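Local coordinates for glutamic acid/alanine-rich protein (Trypanosoma congolense, PDB 2Y44) that probably serves as a surface protein of the parasite, its elongated helical ectodomain assembling on the cell membrane, at residues V5-R16 against A95-L106. Residues are numbered along the deposited sequence; the frame is centred on the assembly and turned at random.
Sequences VQTMCDVARQLR and AIETTDESLRLL
Val5 reaches Leu106 tip to tip, CG2 to CD1, where helix 2-16 packs antiparallel against the C-terminal part of helix 57-107 with knobs-into-holes interlocking, in one end of the elongated helical bundle of the ectodomain. The segment axes approach to 9.6 Å at 146°. Met8 is a knob among Thr99, Ser102, Leu103 and Leu106: with CG anti to the backbone N (chi1 174°) the chain crosses the interface, and its bend at chi3 turns CE onto Leu106 CD1 while SD rests 4.0 Å from Ser102 CB. Leu103 returns the fit, filling the hole between Val5, Met8, Cys9 and Ala12. Cys9 CB leaves the backbone away from helix 57-107, and its SG forms the disulfide with Cys122, which fastens helix 2-16 to the chain following helix 113-120. At Ala12 the helices press together tightly, CB lying 3.4 Å from Thr99 CG2 and 3.7 Å from Leu103 CD1. Leu15 lays CB against Ile96 CG1 at 3.6 Å and crosses Thr99 at about a right angle; Phe159 of helix 149-183 packs on both Leu15 and Ala95. Arg16 closes the contact with a salt bridge, while its NH1 bonds Cys122 O and Gly124 O. Its extended chain brings the guanidinium side-on to Asp100, the two planes 52° apart, and NE and NH2 both donate to OD1 at 2.9 Å from one face of the carboxylate.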
loop_
_atom_site.group_PDB
_atom_site.type_symbol
_atom_site.label_atom_id
_atom_site.label_comp_id
_atom_site.label_asym_id
_atom_site.label_seq_id
_atom_site.Cartn_x
_atom_site.Cartn_y
_atom_site.Cartn_z
ATOM N N VAL A 5 18.386 -15.336 -12.575
ATOM C CA VAL A 5 18.983 -14.211 -11.858
ATOM C C VAL A 5 18.207 -12.941 -12.108
ATOM O O VAL A 5 17.931 -12.187 -11.169
ATOM C CB VAL A 5 20.435 -13.993 -12.263
ATOM C CG1 VAL A 5 21.010 -12.762 -11.570
ATOM C CG2 VAL A 5 21.282 -15.234 -11.878
ATOM N N GLN A 6 17.830 -12.721 -13.362
ATOM C CA GLN A 6 17.088 -11.523 -13.721
ATOM C C GLN A 6 15.688 -11.569 -13.150
ATOM O O GLN A 6 15.129 -10.560 -12.715
ATOM C CB GLN A 6 16.998 -11.385 -15.228
ATOM C CG GLN A 6 18.303 -10.920 -15.902
ATOM C CD GLN A 6 18.651 -9.429 -15.651
ATOM O OE1 GLN A 6 18.314 -8.838 -14.609
ATOM N NE2 GLN A 6 19.314 -8.810 -16.639
ATOM N N THR A 7 15.132 -12.776 -13.082
ATOM C CA THR A 7 13.780 -12.927 -12.516
ATOM C C THR A 7 13.779 -12.729 -10.990
ATOM O O THR A 7 12.887 -12.097 -10.426
ATOM C CB THR A 7 13.180 -14.302 -12.995
ATOM O OG1 THR A 7 13.134 -14.300 -14.426
ATOM C CG2 THR A 7 11.801 -14.513 -12.482
ATOM N N MET A 8 14.840 -13.189 -10.327
ATOM C CA MET A 8 15.035 -12.977 -8.903
ATOM C C MET A 8 15.253 -11.480 -8.668
ATOM O O MET A 8 14.803 -10.945 -7.657
ATOM C CB MET A 8 16.256 -13.762 -8.408
ATOM C CG MET A 8 16.632 -13.480 -6.943
ATOM S SD MET A 8 17.601 -14.775 -6.151
ATOM C CE MET A 8 18.350 -15.585 -7.614
ATOM N N CYS A 9 15.953 -10.833 -9.596
ATOM C CA CYS A 9 16.154 -9.388 -9.522
ATOM C C CYS A 9 14.821 -8.628 -9.530
ATOM O O CYS A 9 14.633 -7.719 -8.735
ATOM C CB CYS A 9 17.018 -8.896 -10.689
ATOM S SG CYS A 9 17.165 -7.122 -10.602
ATOM N N ASP A 10 13.896 -9.006 -10.420
ATOM C CA ASP A 10 12.585 -8.399 -10.443
ATOM C C ASP A 10 11.874 -8.560 -9.112
ATOM O O ASP A 10 11.257 -7.614 -8.614
ATOM C CB ASP A 10 11.758 -8.976 -11.588
ATOM C CG ASP A 10 12.355 -8.656 -12.968
ATOM O OD1 ASP A 10 13.202 -7.737 -13.087
ATOM O OD2 ASP A 10 11.875 -9.261 -13.971
ATOM N N VAL A 11 11.961 -9.761 -8.520
ATOM C CA VAL A 11 11.367 -9.939 -7.192
ATOM C C VAL A 11 12.050 -8.992 -6.187
ATOM O O VAL A 11 11.379 -8.320 -5.429
ATOM C CB VAL A 11 11.489 -11.406 -6.736
ATOM C CG1 VAL A 11 11.206 -11.561 -5.236
ATOM C CG2 VAL A 11 10.479 -12.224 -7.518
ATOM N N ALA A 12 13.383 -8.969 -6.175
ATOM C CA ALA A 12 14.087 -8.122 -5.225
ATOM C C ALA A 12 13.678 -6.647 -5.359
ATOM O O ALA A 12 13.458 -5.978 -4.355
ATOM C CB ALA A 12 15.590 -8.274 -5.389
ATOM N N ARG A 13 13.532 -6.163 -6.589
ATOM C CA ARG A 13 13.111 -4.737 -6.813
ATOM C C ARG A 13 11.703 -4.459 -6.297
ATOM O O ARG A 13 11.412 -3.378 -5.752
ATOM C CB ARG A 13 13.203 -4.380 -8.307
ATOM C CG ARG A 13 14.658 -4.357 -8.817
ATOM C CD ARG A 13 14.900 -3.076 -9.586
ATOM N NE ARG A 13 16.308 -2.837 -9.916
ATOM C CZ ARG A 13 16.891 -3.231 -11.047
ATOM N NH1 ARG A 13 16.217 -3.964 -11.933
ATOM N NH2 ARG A 13 18.137 -2.851 -11.307
ATOM N N GLN A 14 10.811 -5.435 -6.483
ATOM C CA GLN A 14 9.475 -5.381 -5.867
ATOM C C GLN A 14 9.533 -5.311 -4.343
ATOM O O GLN A 14 8.920 -4.437 -3.740
ATOM C CB GLN A 14 8.590 -6.555 -6.347
ATOM C CG GLN A 14 8.384 -6.596 -7.856
ATOM C CD GLN A 14 7.409 -5.530 -8.364
ATOM O OE1 GLN A 14 7.694 -4.804 -9.335
ATOM N NE2 GLN A 14 6.263 -5.446 -7.732
ATOM N N LEU A 15 10.243 -6.251 -3.715
ATOM C CA LEU A 15 10.433 -6.234 -2.280
ATOM C C LEU A 15 11.040 -4.908 -1.781
ATOM O O LEU A 15 10.588 -4.328 -0.798
ATOM C CB LEU A 15 11.304 -7.417 -1.850
ATOM C CG LEU A 15 10.700 -8.812 -2.053
ATOM C CD1 LEU A 15 11.731 -9.880 -1.738
ATOM C CD2 LEU A 15 9.397 -9.011 -1.250
ATOM N N ARG A 16 12.098 -4.441 -2.434
ATOM C CA ARG A 16 12.701 -3.170 -2.032
ATOM C C ARG A 16 11.757 -1.957 -2.123
ATOM O O ARG A 16 12.006 -0.915 -1.488
ATOM C CB ARG A 16 13.960 -2.893 -2.881
ATOM C CG ARG A 16 15.021 -3.937 -2.690
ATOM C CD ARG A 16 16.051 -3.802 -3.782
ATOM N NE ARG A 16 17.046 -4.872 -3.766
ATOM C CZ ARG A 16 17.868 -5.113 -4.796
ATOM N NH1 ARG A 16 17.764 -4.399 -5.934
ATOM N NH2 ARG A 16 18.737 -6.111 -4.731
ATOM N N ALA A 95 13.041 -11.027 4.010
ATOM C CA ALA A 95 13.017 -11.415 2.597
ATOM C C ALA A 95 13.919 -10.502 1.740
ATOM O O ALA A 95 14.647 -10.963 0.878
ATOM C CB ALA A 95 11.602 -11.396 2.050
ATOM N N ILE A 96 13.894 -9.214 2.029
ATOM C CA ILE A 96 14.804 -8.288 1.371
ATOM C C ILE A 96 16.258 -8.628 1.665
ATOM O O ILE A 96 17.089 -8.745 0.751
ATOM C CB ILE A 96 14.504 -6.819 1.737
ATOM C CG1 ILE A 96 13.194 -6.352 1.034
ATOM C CG2 ILE A 96 15.657 -5.968 1.310
ATOM C CD1 ILE A 96 12.512 -5.129 1.717
ATOM N N GLU A 97 16.562 -8.900 2.922
ATOM C CA GLU A 97 17.946 -9.198 3.273
ATOM C C GLU A 97 18.436 -10.483 2.578
ATOM O O GLU A 97 19.541 -10.544 2.003
ATOM C CB GLU A 97 18.067 -9.314 4.798
ATOM C CG GLU A 97 17.842 -7.972 5.493
ATOM C CD GLU A 97 18.098 -8.002 7.005
ATOM O OE1 GLU A 97 18.171 -9.109 7.593
ATOM O OE2 GLU A 97 18.172 -6.901 7.610
ATOM N N THR A 98 17.619 -11.528 2.673
ATOM C CA THR A 98 17.910 -12.796 2.051
ATOM C C THR A 98 18.084 -12.713 0.534
ATOM O O THR A 98 19.016 -13.321 -0.032
ATOM C CB THR A 98 16.798 -13.826 2.423
ATOM O OG1 THR A 98 16.855 -14.051 3.839
ATOM C CG2 THR A 98 17.022 -15.135 1.682
ATOM N N THR A 99 17.156 -12.028 -0.143
ATOM C CA THR A 99 17.203 -11.921 -1.577
ATOM C C THR A 99 18.411 -11.086 -1.979
ATOM O O THR A 99 19.119 -11.419 -2.931
ATOM C CB THR A 99 15.885 -11.310 -2.106
ATOM O OG1 THR A 99 14.804 -12.155 -1.678
ATOM C CG2 THR A 99 15.872 -11.218 -3.643
ATOM N N ASP A 100 18.628 -9.976 -1.275
ATOM C CA ASP A 100 19.775 -9.120 -1.618
ATOM C C ASP A 100 21.066 -9.931 -1.485
ATOM O O ASP A 100 22.025 -9.757 -2.264
ATOM C CB ASP A 100 19.855 -7.882 -0.703
ATOM C CG ASP A 100 18.821 -6.824 -1.026
ATOM O OD1 ASP A 100 18.147 -6.930 -2.055
ATOM O OD2 ASP A 100 18.668 -5.865 -0.228
ATOM N N GLU A 101 21.127 -10.749 -0.455
ATOM C CA GLU A 101 22.358 -11.491 -0.188
ATOM C C GLU A 101 22.585 -12.530 -1.269
ATOM O O GLU A 101 23.714 -12.690 -1.758
ATOM C CB GLU A 101 22.340 -12.140 1.187
ATOM C CG GLU A 101 23.538 -13.060 1.454
ATOM C CD GLU A 101 24.874 -12.312 1.551
ATOM O OE1 GLU A 101 24.898 -11.056 1.672
ATOM O OE2 GLU A 101 25.910 -13.003 1.547
ATOM N N SER A 102 21.504 -13.200 -1.687
ATOM C CA SER A 102 21.620 -14.118 -2.838
ATOM C C SER A 102 22.223 -13.433 -4.059
ATOM O O SER A 102 23.081 -14.006 -4.756
ATOM C CB SER A 102 20.268 -14.754 -3.192
ATOM O OG SER A 102 19.853 -15.640 -2.161
ATOM N N LEU A 103 21.785 -12.203 -4.313
ATOM C CA LEU A 103 22.160 -11.532 -5.554
ATOM C C LEU A 103 23.593 -11.041 -5.409
ATOM O O LEU A 103 24.380 -11.142 -6.371
ATOM C CB LEU A 103 21.232 -10.356 -5.815
ATOM C CG LEU A 103 19.899 -10.793 -6.461
ATOM C CD1 LEU A 103 18.859 -9.696 -6.242
ATOM C CD2 LEU A 103 20.055 -11.184 -7.933
ATOM N N ARG A 104 23.949 -10.535 -4.222
ATOM C CA ARG A 104 25.335 -10.026 -4.071
ATOM C C ARG A 104 26.372 -11.130 -4.120
ATOM O O ARG A 104 27.502 -10.894 -4.545
ATOM C CB ARG A 104 25.543 -9.089 -2.871
ATOM C CG ARG A 104 25.587 -9.722 -1.523
ATOM C CD ARG A 104 26.019 -8.676 -0.428
ATOM N NE ARG A 104 25.084 -7.548 -0.416
ATOM C CZ ARG A 104 23.987 -7.496 0.350
ATOM N NH1 ARG A 104 23.762 -8.428 1.249
ATOM N NH2 ARG A 104 23.148 -6.482 0.262
ATOM N N LEU A 105 25.987 -12.343 -3.736
ATOM C CA LEU A 105 26.892 -13.493 -3.856
ATOM C C LEU A 105 27.072 -13.882 -5.310
ATOM O O LEU A 105 28.191 -14.193 -5.753
ATOM C CB LEU A 105 26.379 -14.672 -3.010
ATOM C CG LEU A 105 26.477 -14.501 -1.486
ATOM C CD1 LEU A 105 25.629 -15.580 -0.803
ATOM C CD2 LEU A 105 27.968 -14.498 -0.966
ATOM N N LEU A 106 25.987 -13.773 -6.082
ATOM C CA LEU A 106 26.043 -14.095 -7.511
ATOM C C LEU A 106 26.885 -13.078 -8.249
ATOM O O LEU A 106 27.487 -13.395 -9.269
ATOM C CB LEU A 106 24.626 -14.158 -8.120
ATOM C CG LEU A 106 23.822 -15.414 -7.792
ATOM C CD1 LEU A 106 22.295 -15.199 -8.107
ATOM C CD2 LEU A 106 24.384 -16.571 -8.602
#